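Local coordinates for beta-mannosidase (Trichoderma harzianum, PDB 4CVU), which probably hydrolyses terminal, non-reducing beta-linked mannose units from oligosaccharides, at residues E489-M494 / E556-T561; A718-E721 / R725-V728. All blocks are in the same frame, centred on the assembly; numbering follows the deposited sequence.

Interaction 1. Residues E489-M494 / E556-T561; sequences EFENLM and ERYYNT. With NAG (2-acetamido-2-deoxy-beta-D-glucopyranose), chain D; NAG (2-acetamido-2-deoxy-beta-D-glucopyranose), chain F.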
loop_
_atom_site.group_PDB
_atom_site.type_symbol
_atom_site.label_atom_id
_atom_site.label_comp_id
_atom_site.label_asym_id
_atom_site.label_seq_id
_atom_site.Cartn_x
_atom_site.Cartn_y
_atom_site.Cartn_z
ATOM N N GLU A 489 -7.356 4.640 36.253
ATOM C CA GLU A 489 -8.755 4.188 36.441
ATOM C C GLU A 489 -9.100 3.119 37.503
ATOM O O GLU A 489 -9.788 2.157 37.201
ATOM C CB GLU A 489 -9.351 3.775 35.093
ATOM C CG GLU A 489 -10.202 4.881 34.467
ATOM C CD GLU A 489 -10.030 4.998 32.966
ATOM O OE1 GLU A 489 -9.600 3.995 32.334
ATOM O OE2 GLU A 489 -10.356 6.106 32.414
ATOM N N PHE A 490 -8.639 3.304 38.732
ATOM C CA PHE A 490 -8.903 2.382 39.769
ATOM C C PHE A 490 -10.189 2.740 40.512
ATOM O O PHE A 490 -11.160 2.094 40.340
ATOM C CB PHE A 490 -7.721 2.353 40.727
ATOM C CG PHE A 490 -6.623 1.502 40.238
ATOM C CD1 PHE A 490 -5.770 1.949 39.264
ATOM C CD2 PHE A 490 -6.512 0.215 40.664
ATOM C CE1 PHE A 490 -4.796 1.122 38.771
ATOM C CE2 PHE A 490 -5.537 -0.628 40.185
ATOM C CZ PHE A 490 -4.665 -0.169 39.236
ATOM N N GLU A 491 -10.170 3.807 41.282
ATOM C CA GLU A 491 -11.268 4.137 42.177
ATOM C C GLU A 491 -12.535 4.632 41.464
ATOM O O GLU A 491 -13.656 4.585 42.018
ATOM C CB GLU A 491 -10.802 5.201 43.167
ATOM C CG GLU A 491 -9.908 4.670 44.324
ATOM C CD GLU A 491 -9.485 5.767 45.308
ATOM O OE1 GLU A 491 -10.348 6.590 45.664
ATOM O OE2 GLU A 491 -8.305 5.814 45.733
ATOM N N ASN A 492 -12.355 5.184 40.267
ATOM C CA ASN A 492 -13.492 5.691 39.499
ATOM C C ASN A 492 -14.122 4.656 38.558
ATOM O O ASN A 492 -15.246 4.875 38.070
ATOM C CB ASN A 492 -13.100 6.953 38.744
ATOM C CG ASN A 492 -12.161 6.682 37.590
ATOM O OD1 ASN A 492 -11.209 5.935 37.706
ATOM N ND2 ASN A 492 -12.421 7.336 36.458
ATOM N N LEU A 493 -13.413 3.549 38.297
ATOM C CA LEU A 493 -13.869 2.544 37.318
ATOM C C LEU A 493 -13.690 1.078 37.784
ATOM O O LEU A 493 -14.663 0.379 38.056
ATOM C CB LEU A 493 -13.164 2.764 35.972
ATOM C CG LEU A 493 -13.607 1.883 34.794
ATOM C CD1 LEU A 493 -15.067 2.134 34.470
ATOM C CD2 LEU A 493 -12.754 2.125 33.570
ATOM N N MET A 494 -12.455 0.609 37.873
ATOM C CA MET A 494 -12.219 -0.816 38.092
ATOM C C MET A 494 -12.591 -1.333 39.471
ATOM O O MET A 494 -13.082 -2.457 39.586
ATOM C CB MET A 494 -10.774 -1.181 37.786
ATOM C CG MET A 494 -10.424 -1.032 36.325
ATOM S SD MET A 494 -11.691 -1.666 35.217
ATOM C CE MET A 494 -11.866 -3.319 35.917
ATOM N N GLU A 556 -7.908 7.500 51.879
ATOM C CA GLU A 556 -8.793 7.965 50.761
ATOM C C GLU A 556 -10.210 8.256 51.207
ATOM O O GLU A 556 -10.749 7.579 52.054
ATOM C CB GLU A 556 -8.816 6.936 49.657
ATOM C CG GLU A 556 -7.505 6.824 48.881
ATOM C CD GLU A 556 -7.291 8.054 48.025
ATOM O OE1 GLU A 556 -7.826 8.080 46.879
ATOM O OE2 GLU A 556 -6.651 9.007 48.512
ATOM N N ARG A 557 -10.795 9.303 50.636
ATOM C CA ARG A 557 -12.211 9.608 50.838
ATOM C C ARG A 557 -13.123 8.538 50.297
ATOM O O ARG A 557 -14.125 8.206 50.891
ATOM C CB ARG A 557 -12.604 10.937 50.174
ATOM C CG ARG A 557 -13.950 11.436 50.654
ATOM C CD ARG A 557 -14.242 12.824 50.174
ATOM N NE ARG A 557 -13.577 13.810 50.975
ATOM C CZ ARG A 557 -14.038 14.250 52.135
ATOM N NH1 ARG A 557 -15.136 13.750 52.619
ATOM N NH2 ARG A 557 -13.391 15.163 52.818
ATOM N N TYR A 558 -12.761 8.015 49.139
ATOM C CA TYR A 558 -13.625 7.091 48.425
ATOM C C TYR A 558 -15.019 7.733 48.286
ATOM O O TYR A 558 -15.149 8.794 47.755
ATOM C CB TYR A 558 -13.688 5.705 49.090
ATOM C CG TYR A 558 -12.405 4.969 49.204
ATOM C CD1 TYR A 558 -11.776 4.511 48.092
ATOM C CD2 TYR A 558 -11.828 4.706 50.422
ATOM C CE1 TYR A 558 -10.609 3.827 48.164
ATOM C CE2 TYR A 558 -10.631 4.028 50.514
ATOM C CZ TYR A 558 -10.044 3.579 49.358
ATOM O OH TYR A 558 -8.888 2.927 49.375
ATOM N N TYR A 559 -16.037 7.074 48.803
ATOM C CA TYR A 559 -17.422 7.459 48.596
ATOM C C TYR A 559 -18.046 8.034 49.889
ATOM O O TYR A 559 -19.252 8.073 50.032
ATOM C CB TYR A 559 -18.200 6.311 47.877
ATOM C CG TYR A 559 -17.231 5.567 46.919
ATOM C CD1 TYR A 559 -16.356 6.296 46.069
ATOM C CD2 TYR A 559 -17.061 4.206 46.966
ATOM C CE1 TYR A 559 -15.398 5.672 45.269
ATOM C CE2 TYR A 559 -16.097 3.572 46.171
ATOM C CZ TYR A 559 -15.266 4.299 45.317
ATOM O OH TYR A 559 -14.336 3.647 44.538
ATOM N N ASN A 560 -17.193 8.489 50.798
ATOM C CA ASN A 560 -17.617 9.204 52.008
ATOM C C ASN A 560 -17.871 10.645 51.636
ATOM O O ASN A 560 -17.078 11.519 51.973
ATOM C CB ASN A 560 -16.554 9.170 53.106
ATOM C CG ASN A 560 -16.321 7.779 53.668
ATOM O OD1 ASN A 560 -17.146 7.252 54.405
ATOM N ND2 ASN A 560 -15.177 7.185 53.317
ATOM N N THR A 561 -18.976 10.881 50.937
ATOM C CA THR A 561 -19.248 12.188 50.350
ATOM C C THR A 561 -20.486 12.840 50.938
ATOM O O THR A 561 -21.295 12.194 51.626
ATOM C CB THR A 561 -19.409 12.083 48.834
ATOM O OG1 THR A 561 -20.462 11.180 48.538
ATOM C CG2 THR A 561 -18.116 11.599 48.188
HETATM C C1 NAG D . -14.717 5.871 53.761
HETATM C C2 NAG D . -15.023 4.522 53.114
HETATM C C3 NAG D . -14.400 3.348 53.864
HETATM C C4 NAG D . -12.923 3.618 54.118
HETATM C C5 NAG D . -12.747 4.980 54.779
HETATM C C6 NAG D . -11.283 5.361 54.938
HETATM C C7 NAG D . -17.126 4.612 51.869
HETATM C C8 NAG D . -18.621 4.459 51.942
HETATM N N2 NAG D . -16.462 4.390 53.011
HETATM O O3 NAG D . -14.600 2.184 53.076
HETATM O O4 NAG D . -12.340 2.648 54.961
HETATM O O5 NAG D . -13.311 5.969 53.955
HETATM O O6 NAG D . -10.618 5.256 53.713
HETATM O O7 NAG D . -16.577 4.914 50.793
HETATM C C1 NAG F . -11.289 16.463 55.700
HETATM C C2 NAG F . -10.640 16.219 57.078
HETATM C C3 NAG F . -11.231 15.014 57.775
HETATM C C4 NAG F . -12.733 15.122 57.803
HETATM C C5 NAG F . -13.253 15.309 56.377
HETATM C C6 NAG F . -14.767 15.511 56.341
HETATM C C7 NAG F . -8.348 17.097 57.115
HETATM C C8 NAG F . -6.864 16.846 56.959
HETATM N N2 NAG F . -9.194 16.070 56.965
HETATM O O3 NAG F . -10.733 15.034 59.087
HETATM O O4 NAG F . -13.270 13.961 58.377
HETATM O O5 NAG F . -12.678 16.472 55.866
HETATM O O6 NAG F . -15.188 15.436 54.998
HETATM O O7 NAG F . -8.746 18.225 57.369
HETATM O O HOH W 1 -10.818 9.006 47.421
#
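Tyr559 OH donates a hydrogen bond to the backbone oxygen Glu491 O over 2.8 Å, arriving in the carbonyl plane on a lone pair. Its ring is backed on one face by Tyr558 CB, which sits over the ring centre. Because that hydroxyl is the tyrosine's bond to the helix, a phenylalanine here would probably leave Glu491 O without this donor.

The acidic pairing is tighter. Glu491 CG lies beside its own backbone N (chi1 -77°) and the chain then runs extended, carrying OE2 to 2.6 Å from Glu556 OE1; at that separation one of the two acids probably holds a proton. The carboxylate planes stand 74° apart, and Glu491 OE2 is hydrogen-bonded to Tyr513 OH. The other branch, Glu491 OE1, accepts from a water at 3.0 Å, and the same water accepts from Tyr558 N at 2.8 Å.

Glu491 CD comes within 3.6 Å of Tyr558 CE1, the two side chains crossing at about a right angle. One face of the Tyr558 ring is met by Glu556 CB, while Tyr558 OH is hydrogen-bonded to Glu514.

Arg557 to Asn560 form a type II' turn that carries a glycan, with Asn560 ND2 covalently joined to the NAG of chain D. Tyr559 N holds that sugar by its acetamido oxygen O7 at 3.0 Å. Arg557 NH1 donates to Asn560 O, and NH1 and NH2 both donate to O6 of a NAG from another glycan (chain F).

In the fold, the start of helix 490-501, which follows strand 481-485, meets the loop leaving strand 554-556, with helix 506-528 packing Ile518 on Glu556 and Leu510 on Tyr558.

Interaction 2. Residues A718-E721 / R725-V728; sequences AGLE and RWKV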
loop_
_atom_site.group_PDB
_atom_site.type_symbol
_atom_site.label_atom_id
_atom_site.label_comp_id
_atom_site.label_asym_id
_atom_site.label_seq_id
_atom_site.Cartn_x
_atom_site.Cartn_y
_atom_site.Cartn_z
ATOM N N ALA A 718 -7.120 10.852 18.967
ATOM C CA ALA A 718 -5.947 11.685 18.794
ATOM C C ALA A 718 -6.246 12.995 18.107
ATOM O O ALA A 718 -7.216 13.099 17.325
ATOM C CB ALA A 718 -4.877 10.909 17.990
ATOM N N GLY A 719 -5.454 14.026 18.444
ATOM C CA GLY A 719 -5.424 15.268 17.725
ATOM C C GLY A 719 -4.229 15.267 16.754
ATOM O O GLY A 719 -4.254 15.978 15.795
ATOM N N LEU A 720 -3.218 14.495 17.049
ATOM C CA LEU A 720 -1.994 14.397 16.193
ATOM C C LEU A 720 -1.877 12.965 15.731
ATOM O O LEU A 720 -1.854 12.047 16.538
ATOM C CB LEU A 720 -0.757 14.770 16.977
ATOM C CG LEU A 720 -0.729 16.100 17.759
ATOM C CD1 LEU A 720 0.584 16.203 18.505
ATOM C CD2 LEU A 720 -0.964 17.326 16.909
ATOM N N GLU A 721 -1.744 12.803 14.420
ATOM C CA GLU A 721 -1.756 11.513 13.774
ATOM C C GLU A 721 -0.318 10.945 13.866
ATOM O O GLU A 721 0.606 11.644 14.332
ATOM C CB GLU A 721 -2.320 11.658 12.321
ATOM C CG GLU A 721 -3.767 12.188 12.244
ATOM C CD GLU A 721 -4.213 12.591 10.828
ATOM O OE1 GLU A 721 -3.495 12.298 9.845
ATOM O OE2 GLU A 721 -5.310 13.160 10.679
ATOM N N ARG A 725 0.859 14.696 11.807
ATOM C CA ARG A 725 -0.021 15.592 11.057
ATOM C C ARG A 725 -1.131 16.008 12.005
ATOM O O ARG A 725 -1.657 15.172 12.668
ATOM C CB ARG A 725 -0.715 14.847 9.892
ATOM C CG ARG A 725 -1.710 15.727 9.112
ATOM C CD ARG A 725 -2.387 15.041 7.953
ATOM N NE ARG A 725 -1.452 14.895 6.837
ATOM C CZ ARG A 725 -1.306 15.742 5.805
ATOM N NH1 ARG A 725 -2.050 16.829 5.687
ATOM N NH2 ARG A 725 -0.370 15.487 4.866
ATOM N N TRP A 726 -1.466 17.272 11.981
ATOM C CA TRP A 726 -2.581 17.846 12.733
ATOM C C TRP A 726 -3.944 17.516 12.113
ATOM O O TRP A 726 -4.190 17.780 10.953
ATOM C CB TRP A 726 -2.392 19.339 12.794
ATOM C CG TRP A 726 -1.319 19.772 13.715
ATOM C CD1 TRP A 726 -0.179 19.138 13.970
ATOM C CD2 TRP A 726 -1.327 20.933 14.552
ATOM N NE1 TRP A 726 0.577 19.832 14.888
ATOM C CE2 TRP A 726 -0.107 20.944 15.259
ATOM C CE3 TRP A 726 -2.211 21.994 14.722
ATOM C CZ2 TRP A 726 0.222 21.933 16.164
ATOM C CZ3 TRP A 726 -1.874 22.995 15.605
ATOM C CH2 TRP A 726 -0.671 22.938 16.344
ATOM N N LYS A 727 -4.846 16.999 12.936
ATOM C CA LYS A 727 -6.256 16.985 12.640
ATOM C C LYS A 727 -6.767 18.410 12.764
ATOM O O LYS A 727 -5.984 19.338 12.983
ATOM C CB LYS A 727 -7.023 16.079 13.622
ATOM C CG LYS A 727 -6.617 14.609 13.571
ATOM C CD LYS A 727 -7.670 13.714 14.226
ATOM C CE LYS A 727 -7.192 12.259 14.267
ATOM N NZ LYS A 727 -8.043 11.284 15.013
ATOM N N VAL A 728 -8.086 18.567 12.623
ATOM C CA VAL A 728 -8.755 19.816 12.886
ATOM C C VAL A 728 -8.654 20.160 14.382
ATOM O O VAL A 728 -8.484 21.321 14.708
ATOM C CB VAL A 728 -10.230 19.817 12.439
ATOM C CG1 VAL A 728 -10.931 21.126 12.767
ATOM C CG2 VAL A 728 -10.329 19.586 10.945
HETATM O O HOH W 2 -5.409 15.579 9.523
#
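Leu720 and Trp726 form a single antiparallel bridge, a non-hydrogen-bonded pair with CA atoms 4.9 Å apart, flanked by two nearly straight backbone bonds: Lys727 N to Gly719 O (167° at the hydrogen) and Glu721 N to Arg725 O (172°).

From this bridge the side chains of Leu720 and Trp726 run side by side. Leu720 CD2 lies over one face of the indole as a CH-pi contact, 3.7 Å from the centroid of the five-membered ring. Trp726 also stacks with Phe898, and its NE1 bonds to Ser410.

Glu721 lies alongside Arg725, yet OE1 stays 4.5 Å from Arg725 NE, too far for a salt bridge; it meets the aliphatic CD at 3.5 Å instead. That oxygen is hydrogen-bonded to Thr605 and Ser602, whereas the guanidinium NH1 goes to His891 O. A water donates to both Glu721 OE2 (2.7 Å) and Trp726 O, tying the carboxylate to the opposing backbone. The extended Lys727 chain crosses Glu721 obliquely, and its NZ, hydrogen-bonded to Ser599 OG, also makes a weak bond to Ala718 O at 3.1 Å.

This is a compact hairpin-like loop with no regular strands, lying between strand 702-705 and helix 729-736. Its place is consistent with the last beta-to-alpha connection of a TIM barrel, and Phe898 and His891 join it to the C-terminal Ig-fold domain.

Following the chain from the N terminus, interaction 1 comes first: helix 490-501 starts after strand 481-485, and the chain passes through helix 506-528 before the segment 556-561 returns to it, closing a 61-residue excursion. Interaction 2 opens and closes later, after strand 702-705, with three residues between 718-721 and 725-728. The two are in series, neither nested nor crossed. Their centres lie 33 Å apart and their nearest atoms about 15 Å apart, so they do not touch. The first joins a glycan-bearing turn to a helix that follows a strand of the mixed sheet; the second shapes the approach to helix 729-736, beside the C-terminal Ig-fold domain.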